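Aluminum resistance protein (Clostridium novyi, PDB 3I16) is probably a pyridoxal-5'-phosphate-dependent carbon-sulfur lyase of the methionine gamma-lyase family, thought to be involved in aluminum resistance. Local coordinates at residues L195-K207 with M225-L237. Sequence-based numbering, arbitrary orientation.
Sequences LIEDIKSIVDCVK and MDTKEPTDVGADL. With EDO (1,2-ethanediol), chain N.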
ATOM      1  N   LEU B 195     -36.285  13.952  -5.188  1.00 15.72           N
ATOM      2  CA  LEU B 195     -35.956  13.673  -6.555  1.00 14.18           C
ATOM      3  C   LEU B 195     -35.184  14.877  -7.129  1.00 14.12           C
ATOM      4  O   LEU B 195     -35.224  15.976  -6.581  1.00 14.11           O
ATOM      5  CB  LEU B 195     -37.225  13.442  -7.353  1.00 15.60           C
ATOM      6  CG  LEU B 195     -38.150  12.287  -6.920  1.00 17.98           C
ATOM      7  CD1 LEU B 195     -39.462  12.332  -7.689  1.00 19.50           C
ATOM      8  CD2 LEU B 195     -37.491  10.943  -7.096  1.00 15.83           C
ATOM      9  N   ILE B 196     -34.502  14.665  -8.242  1.00 14.23           N
ATOM     10  CA  ILE B 196     -33.779  15.744  -8.915  1.00 13.50           C
ATOM     11  C   ILE B 196     -34.722  16.907  -9.263  1.00 14.91           C
ATOM     12  O   ILE B 196     -34.309  18.081  -9.179  1.00 14.56           O
ATOM     13  CB  ILE B 196     -33.056  15.245 -10.197  1.00 13.00           C
ATOM     14  CG1 ILE B 196     -31.914  14.284  -9.844  1.00 16.15           C
ATOM     15  CG2 ILE B 196     -32.582  16.450 -11.072  1.00 10.24           C
ATOM     16  CD1 ILE B 196     -30.745  14.881  -9.005  1.00 13.86           C
ATOM     17  N   GLU B 197     -35.970  16.599  -9.651  1.00 15.47           N
ATOM     18  CA  GLU B 197     -36.959  17.649  -9.958  1.00 16.14           C
ATOM     19  C   GLU B 197     -37.332  18.468  -8.722  1.00 16.56           C
ATOM     20  O   GLU B 197     -37.582  19.671  -8.834  1.00 14.58           O
ATOM     21  CB  GLU B 197     -38.229  17.094 -10.629  1.00 17.89           C
ATOM     22  CG  GLU B 197     -39.112  16.247  -9.709  1.00 28.27           C
ATOM     23  CD  GLU B 197     -40.428  15.820 -10.334  1.00 40.22           C
ATOM     24  OE1 GLU B 197     -40.526  15.760 -11.577  1.00 43.82           O
ATOM     25  OE2 GLU B 197     -41.372  15.530  -9.557  1.00 53.47           O
ATOM     26  N   ASP B 198     -37.380  17.820  -7.553  1.00 17.99           N
ATOM     27  CA  ASP B 198     -37.670  18.519  -6.288  1.00 17.62           C
ATOM     28  C   ASP B 198     -36.494  19.425  -5.945  1.00 15.57           C
ATOM     29  O   ASP B 198     -36.672  20.523  -5.446  1.00 15.19           O
ATOM     30  CB  ASP B 198     -37.876  17.544  -5.120  1.00 19.83           C
ATOM     31  CG  ASP B 198     -39.036  16.537  -5.346  1.00 22.71           C
ATOM     32  OD1 ASP B 198     -40.115  16.929  -5.806  1.00 19.22           O
ATOM     33  OD2 ASP B 198     -38.857  15.340  -5.022  1.00 23.90           O
ATOM     34  N   ILE B 199     -35.280  18.948  -6.198  1.00 15.79           N
ATOM     35  CA  ILE B 199     -34.090  19.734  -5.930  1.00 13.49           C
ATOM     36  C   ILE B 199     -34.077  20.957  -6.840  1.00 13.02           C
ATOM     37  O   ILE B 199     -33.805  22.062  -6.377  1.00 13.32           O
ATOM     38  CB  ILE B 199     -32.801  18.904  -6.078  1.00 15.51           C
ATOM     39  CG1 ILE B 199     -32.733  17.874  -4.938  1.00 11.84           C
ATOM     40  CG2 ILE B 199     -31.570  19.836  -6.055  1.00 12.31           C
ATOM     41  CD1 ILE B 199     -31.671  16.770  -5.084  1.00 10.87           C
ATOM     42  N   LYS B 200     -34.414  20.765  -8.118  1.00 13.02           N
ATOM     43  CA  LYS B 200     -34.509  21.870  -9.055  1.00 14.01           C
ATOM     44  C   LYS B 200     -35.533  22.902  -8.568  1.00 12.48           C
ATOM     45  O   LYS B 200     -35.275  24.094  -8.607  1.00 13.32           O
ATOM     46  CB  LYS B 200     -34.932  21.396 -10.449  1.00 13.88           C
ATOM     47  CG  LYS B 200     -34.959  22.526 -11.506  1.00 13.22           C
ATOM     48  CD  LYS B 200     -35.384  22.021 -12.868  1.00 17.28           C
ATOM     49  CE  LYS B 200     -35.150  23.080 -13.969  1.00 19.79           C
ATOM     50  NZ  LYS B 200     -35.768  24.392 -13.689  1.00 25.31           N
ATOM     51  N   SER B 201     -36.693  22.454  -8.114  1.00 12.12           N
ATOM     52  CA  SER B 201     -37.713  23.408  -7.677  1.00 13.93           C
ATOM     53  C   SER B 201     -37.205  24.255  -6.499  1.00 12.18           C
ATOM     54  O   SER B 201     -37.498  25.424  -6.442  1.00 12.38           O
ATOM     55  CB  SER B 201     -39.044  22.712  -7.348  1.00 14.38           C
ATOM     56  OG  SER B 201     -38.928  22.022  -6.128  1.00 27.54           O
ATOM     57  N   ILE B 202     -36.420  23.674  -5.587  1.00 12.48           N
ATOM     58  CA  ILE B 202     -35.844  24.437  -4.470  1.00 11.31           C
ATOM     59  C   ILE B 202     -34.803  25.447  -4.988  1.00 10.48           C
ATOM     60  O   ILE B 202     -34.835  26.640  -4.644  1.00 10.57           O
ATOM     61  CB  ILE B 202     -35.192  23.525  -3.387  1.00  8.89           C
ATOM     62  CG1 ILE B 202     -36.244  22.634  -2.691  1.00 11.78           C
ATOM     63  CG2 ILE B 202     -34.439  24.380  -2.377  1.00  9.18           C
ATOM     64  CD1 ILE B 202     -35.630  21.495  -1.820  1.00  8.04           C
ATOM     65  N   VAL B 203     -33.897  24.988  -5.835  1.00 10.38           N
ATOM     66  CA  VAL B 203     -32.875  25.899  -6.374  1.00 11.27           C
ATOM     67  C   VAL B 203     -33.521  27.077  -7.093  1.00 13.35           C
ATOM     68  O   VAL B 203     -33.217  28.248  -6.764  1.00 13.88           O
ATOM     69  CB  VAL B 203     -31.865  25.176  -7.258  1.00  7.79           C
ATOM     70  CG1 VAL B 203     -30.878  26.165  -7.865  1.00 16.93           C
ATOM     71  CG2 VAL B 203     -31.148  24.131  -6.432  1.00 11.10           C
ATOM     72  N   ASP B 204     -34.437  26.798  -8.025  1.00 13.25           N
ATOM     73  CA  ASP B 204     -35.133  27.885  -8.739  1.00 15.68           C
ATOM     74  C   ASP B 204     -35.832  28.869  -7.796  1.00 15.76           C
ATOM     75  O   ASP B 204     -35.800  30.080  -7.998  1.00 15.25           O
ATOM     76  CB  ASP B 204     -36.147  27.329  -9.746  1.00 15.79           C
ATOM     77  CG  ASP B 204     -35.484  26.610 -10.886  1.00 16.75           C
ATOM     78  OD1 ASP B 204     -34.254  26.708 -11.005  1.00 19.18           O
ATOM     79  OD2 ASP B 204     -36.187  25.951 -11.666  1.00 21.66           O
ATOM     80  N   CYS B 205     -36.449  28.341  -6.756  1.00 15.21           N
ATOM     81  CA  CYS B 205     -37.127  29.167  -5.779  1.00 15.09           C
ATOM     82  C   CYS B 205     -36.152  30.090  -5.017  1.00 14.09           C
ATOM     83  O   CYS B 205     -36.393  31.303  -4.863  1.00 12.70           O
ATOM     84  CB  CYS B 205     -37.862  28.235  -4.818  1.00 17.30           C
ATOM     85  SG  CYS B 205     -38.627  29.012  -3.434  1.00 21.40           S
ATOM     86  N   VAL B 206     -35.062  29.513  -4.531  1.00 12.97           N
ATOM     87  CA  VAL B 206     -34.059  30.269  -3.767  1.00 12.59           C
ATOM     88  C   VAL B 206     -33.400  31.381  -4.604  1.00 13.91           C
ATOM     89  O   VAL B 206     -33.322  32.540  -4.170  1.00 11.32           O
ATOM     90  CB  VAL B 206     -32.967  29.328  -3.202  1.00 10.98           C
ATOM     91  CG1 VAL B 206     -31.759  30.126  -2.634  1.00 15.73           C
ATOM     92  CG2 VAL B 206     -33.562  28.396  -2.157  1.00 10.04           C
ATOM     93  N   LYS B 207     -32.916  31.008  -5.792  1.00 14.37           N
ATOM     94  CA  LYS B 207     -32.251  31.925  -6.704  1.00 14.61           C
ATOM     95  C   LYS B 207     -33.190  33.058  -7.165  1.00 15.18           C
ATOM     96  O   LYS B 207     -32.748  34.161  -7.484  1.00 14.59           O
ATOM     97  CB  LYS B 207     -31.726  31.171  -7.928  1.00 14.49           C
ATOM     98  CG  LYS B 207     -30.657  30.116  -7.677  1.00 15.75           C
ATOM     99  CD  LYS B 207     -29.367  30.701  -7.221  1.00 19.03           C
ATOM    100  CE  LYS B 207     -28.331  29.611  -7.050  1.00 17.55           C
ATOM    101  NZ  LYS B 207     -27.037  30.173  -6.617  1.00 18.58           N
HETATM  102  N   MSE B 225     -28.507   7.584  -9.323  1.00 13.76           N
HETATM  103  CA  MSE B 225     -29.904   7.152  -9.251  1.00 15.07           C
HETATM  104  C   MSE B 225     -30.687   7.658 -10.458  1.00 15.63           C
HETATM  105  O   MSE B 225     -31.728   7.085 -10.824  1.00 16.72           O
HETATM  106  CB  MSE B 225     -30.571   7.659  -7.979  1.00 13.20           C
HETATM  107  CG  MSE B 225     -30.030   7.107  -6.690  1.00 17.12           C
HETATM  108 SE   MSE B 225     -30.323   5.201  -6.434  0.75 11.19          SE
HETATM  109  CE  MSE B 225     -28.758   4.545  -7.339  1.00  8.77           C
ATOM    110  N   ASP B 226     -30.201   8.741 -11.057  1.00 12.91           N
ATOM    111  CA  ASP B 226     -30.858   9.348 -12.191  1.00 15.11           C
ATOM    112  C   ASP B 226     -29.741   9.679 -13.161  1.00 14.73           C
ATOM    113  O   ASP B 226     -28.568   9.510 -12.834  1.00 14.68           O
ATOM    114  CB  ASP B 226     -31.620  10.612 -11.735  1.00 17.04           C
ATOM    115  CG  ASP B 226     -32.545  11.171 -12.799  1.00 19.91           C
ATOM    116  OD1 ASP B 226     -33.452  10.458 -13.243  1.00 31.32           O
ATOM    117  OD2 ASP B 226     -32.344  12.319 -13.211  1.00 26.98           O
ATOM    118  N   THR B 227     -30.103  10.111 -14.364  1.00 14.25           N
ATOM    119  CA  THR B 227     -29.130  10.497 -15.363  1.00 13.19           C
ATOM    120  C   THR B 227     -28.589  11.896 -15.049  1.00 15.71           C
ATOM    121  O   THR B 227     -27.548  12.286 -15.589  1.00 14.16           O
ATOM    122  CB  THR B 227     -29.714  10.483 -16.784  1.00 14.75           C
ATOM    123  OG1 THR B 227     -30.843  11.351 -16.827  1.00 15.63           O
ATOM    124  CG2 THR B 227     -30.157   9.085 -17.169  1.00 12.01           C
ATOM    125  N   LYS B 228     -29.304  12.640 -14.207  1.00 14.76           N
ATOM    126  CA  LYS B 228     -28.855  13.947 -13.731  1.00 16.88           C
ATOM    127  C   LYS B 228     -28.451  13.899 -12.256  1.00 16.13           C
ATOM    128  O   LYS B 228     -28.899  13.040 -11.493  1.00 18.55           O
ATOM    129  CB  LYS B 228     -29.970  14.993 -13.877  1.00 18.76           C
ATOM    130  CG  LYS B 228     -30.333  15.341 -15.303  1.00 18.36           C
ATOM    131  CD  LYS B 228     -31.229  16.574 -15.354  1.00 22.80           C
ATOM    132  CE  LYS B 228     -31.421  17.048 -16.778  1.00 23.62           C
ATOM    133  NZ  LYS B 228     -31.999  15.975 -17.607  1.00 27.65           N
ATOM    134  N   GLU B 229     -27.612  14.846 -11.867  1.00 16.57           N
ATOM    135  CA  GLU B 229     -27.208  15.029 -10.471  1.00 15.29           C
ATOM    136  C   GLU B 229     -27.670  16.448 -10.073  1.00 16.70           C
ATOM    137  O   GLU B 229     -28.115  17.230 -10.929  1.00 15.64           O
ATOM    138  CB  GLU B 229     -25.710  14.836 -10.324  1.00 12.67           C
ATOM    139  CG  GLU B 229     -25.243  13.384 -10.581  1.00 12.21           C
ATOM    140  CD  GLU B 229     -25.733  12.377  -9.543  1.00 14.65           C
ATOM    141  OE1 GLU B 229     -25.927  12.763  -8.376  1.00 19.02           O
ATOM    142  OE2 GLU B 229     -25.889  11.177  -9.891  1.00 17.04           O
ATOM    143  N   PRO B 230     -27.581  16.790  -8.779  1.00 17.68           N
ATOM    144  CA  PRO B 230     -28.082  18.113  -8.389  1.00 15.48           C
ATOM    145  C   PRO B 230     -27.348  19.263  -9.063  1.00 14.83           C
ATOM    146  O   PRO B 230     -27.928  20.331  -9.234  1.00 14.62           O
ATOM    147  CB  PRO B 230     -27.869  18.143  -6.880  1.00 15.55           C
ATOM    148  CG  PRO B 230     -27.913  16.716  -6.474  1.00 18.79           C
ATOM    149  CD  PRO B 230     -27.247  15.966  -7.608  1.00 16.42           C
ATOM    150  N   THR B 231     -26.100  19.040  -9.459  1.00 13.92           N
ATOM    151  CA  THR B 231     -25.308  20.055 -10.137  1.00 13.94           C
ATOM    152  C   THR B 231     -25.824  20.322 -11.568  1.00 13.77           C
ATOM    153  O   THR B 231     -25.474  21.330 -12.166  1.00 16.84           O
ATOM    154  CB  THR B 231     -23.818  19.639 -10.162  1.00 14.29           C
ATOM    155  OG1 THR B 231     -23.730  18.271 -10.583  1.00 13.19           O
ATOM    156  CG2 THR B 231     -23.197  19.757  -8.757  1.00  8.96           C
ATOM    157  N   ASP B 232     -26.635  19.418 -12.113  1.00 12.01           N
ATOM    158  CA  ASP B 232     -27.238  19.589 -13.424  1.00 13.40           C
ATOM    159  C   ASP B 232     -28.529  20.401 -13.301  1.00 13.96           C
ATOM    160  O   ASP B 232     -29.088  20.794 -14.319  1.00 16.02           O
ATOM    161  CB  ASP B 232     -27.536  18.226 -14.083  1.00 13.87           C
ATOM    162  CG  ASP B 232     -26.291  17.428 -14.364  1.00 15.54           C
ATOM    163  OD1 ASP B 232     -25.398  17.983 -15.026  1.00 19.00           O
ATOM    164  OD2 ASP B 232     -26.188  16.256 -13.915  1.00 18.83           O
ATOM    165  N   VAL B 233     -29.022  20.637 -12.079  1.00 13.56           N
ATOM    166  CA  VAL B 233     -30.241  21.444 -11.904  1.00 13.21           C
ATOM    167  C   VAL B 233     -30.016  22.690 -11.031  1.00 16.34           C
ATOM    168  O   VAL B 233     -30.943  23.168 -10.354  1.00 16.46           O
ATOM    169  CB  VAL B 233     -31.478  20.588 -11.449  1.00 13.69           C
ATOM    170  CG1 VAL B 233     -31.857  19.601 -12.569  1.00 10.63           C
ATOM    171  CG2 VAL B 233     -31.239  19.853 -10.137  1.00  6.83           C
ATOM    172  N   GLY B 234     -28.783  23.202 -11.047  1.00 14.96           N
ATOM    173  CA  GLY B 234     -28.448  24.467 -10.386  1.00 14.88           C
ATOM    174  C   GLY B 234     -27.740  24.463  -9.035  1.00 13.09           C
ATOM    175  O   GLY B 234     -27.535  25.526  -8.472  1.00 14.81           O
ATOM    176  N   ALA B 235     -27.363  23.304  -8.509  1.00 13.05           N
ATOM    177  CA  ALA B 235     -26.651  23.245  -7.239  1.00 12.88           C
ATOM    178  C   ALA B 235     -25.285  23.883  -7.444  1.00 16.10           C
ATOM    179  O   ALA B 235     -24.625  23.605  -8.439  1.00 15.60           O
ATOM    180  CB  ALA B 235     -26.487  21.784  -6.770  1.00 14.19           C
ATOM    181  N   ASP B 236     -24.863  24.728  -6.509  1.00 15.87           N
ATOM    182  CA  ASP B 236     -23.552  25.354  -6.572  1.00 14.38           C
ATOM    183  C   ASP B 236     -22.481  24.423  -6.036  1.00 14.11           C
ATOM    184  O   ASP B 236     -21.301  24.550  -6.370  1.00 12.88           O
ATOM    185  CB  ASP B 236     -23.554  26.647  -5.736  1.00 13.59           C
ATOM    186  CG  ASP B 236     -24.535  27.680  -6.272  1.00 16.48           C
ATOM    187  OD1 ASP B 236     -24.265  28.254  -7.332  1.00 17.11           O
ATOM    188  OD2 ASP B 236     -25.574  27.926  -5.639  1.00 17.73           O
ATOM    189  N   LEU B 237     -22.887  23.511  -5.168  1.00 15.14           N
ATOM    190  CA  LEU B 237     -21.941  22.627  -4.502  1.00 13.85           C
ATOM    191  C   LEU B 237     -22.692  21.430  -3.960  1.00 13.88           C
ATOM    192  O   LEU B 237     -23.813  21.567  -3.461  1.00 12.19           O
ATOM    193  CB  LEU B 237     -21.259  23.373  -3.348  1.00 12.68           C
ATOM    194  CG  LEU B 237     -20.176  22.683  -2.509  1.00 16.62           C
ATOM    195  CD1 LEU B 237     -18.927  22.388  -3.327  1.00 10.23           C
ATOM    196  CD2 LEU B 237     -19.773  23.550  -1.285  1.00 12.10           C
TER
HETATM  197  C1  EDO N 431     -40.036  13.919  -2.115  1.00 45.69           C
HETATM  198  O1  EDO N 431     -41.388  13.799  -1.670  1.00 53.73           O
HETATM  199  C2  EDO N 431     -39.842  12.996  -3.307  1.00 42.96           C
HETATM  200  O2  EDO N 431     -40.675  13.395  -4.397  1.00 43.53           O
HETATM  201  O   HOH W   1     -32.219  25.402 -11.530  1.00 25.48           O
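Lys207 NZ has three partners: it gives a salt bridge to Asp236 OD2 at 2.9 Å, across to 225-237, and hydrogen bonds to the backbone carbonyls of Lys211 and Ile213. Asp236 receives it through the syn lone pair of OD2, an oxygen that also accepts from Cys215 N, so the carboxylate ties the helix's lysine to the neighbouring strand 214-218. The bend of the lysine chain at chi2 (-67°) carries its amine toward this carboxylate. Toward the N-terminal end of the helix the packing is apolar. Ile196 sets its CG2 against both methyls of Val233, 3.6 Å from Val233 CG1, while its CD1 lies against the backbone of 228-230, 3.6 Å from Lys228 O. One turn on, Ile199 CD1 meets Pro230 CG at 4.0 Å, and the Lys200 methylenes cross Val233 at about a right angle, CB to CB 3.7 Å. Lys200 then bends away at chi4 (-54°) to bridge Asp204 OD2. A water between Asp204 OD1 and Val233 O links helix and loop. Val203 CG1 rests 3.5 Å from Gly234 O. Within the loop, Asp226 OD2 accepts Lys228 N in an Asx turn, and Pro230 O takes Val233 N and Ala235 N from opposite faces. Helix 196-209 and the loop before strand 237-241 thus pack together beside the central mixed sheet, as in the large domain of fold-type I PLP enzymes.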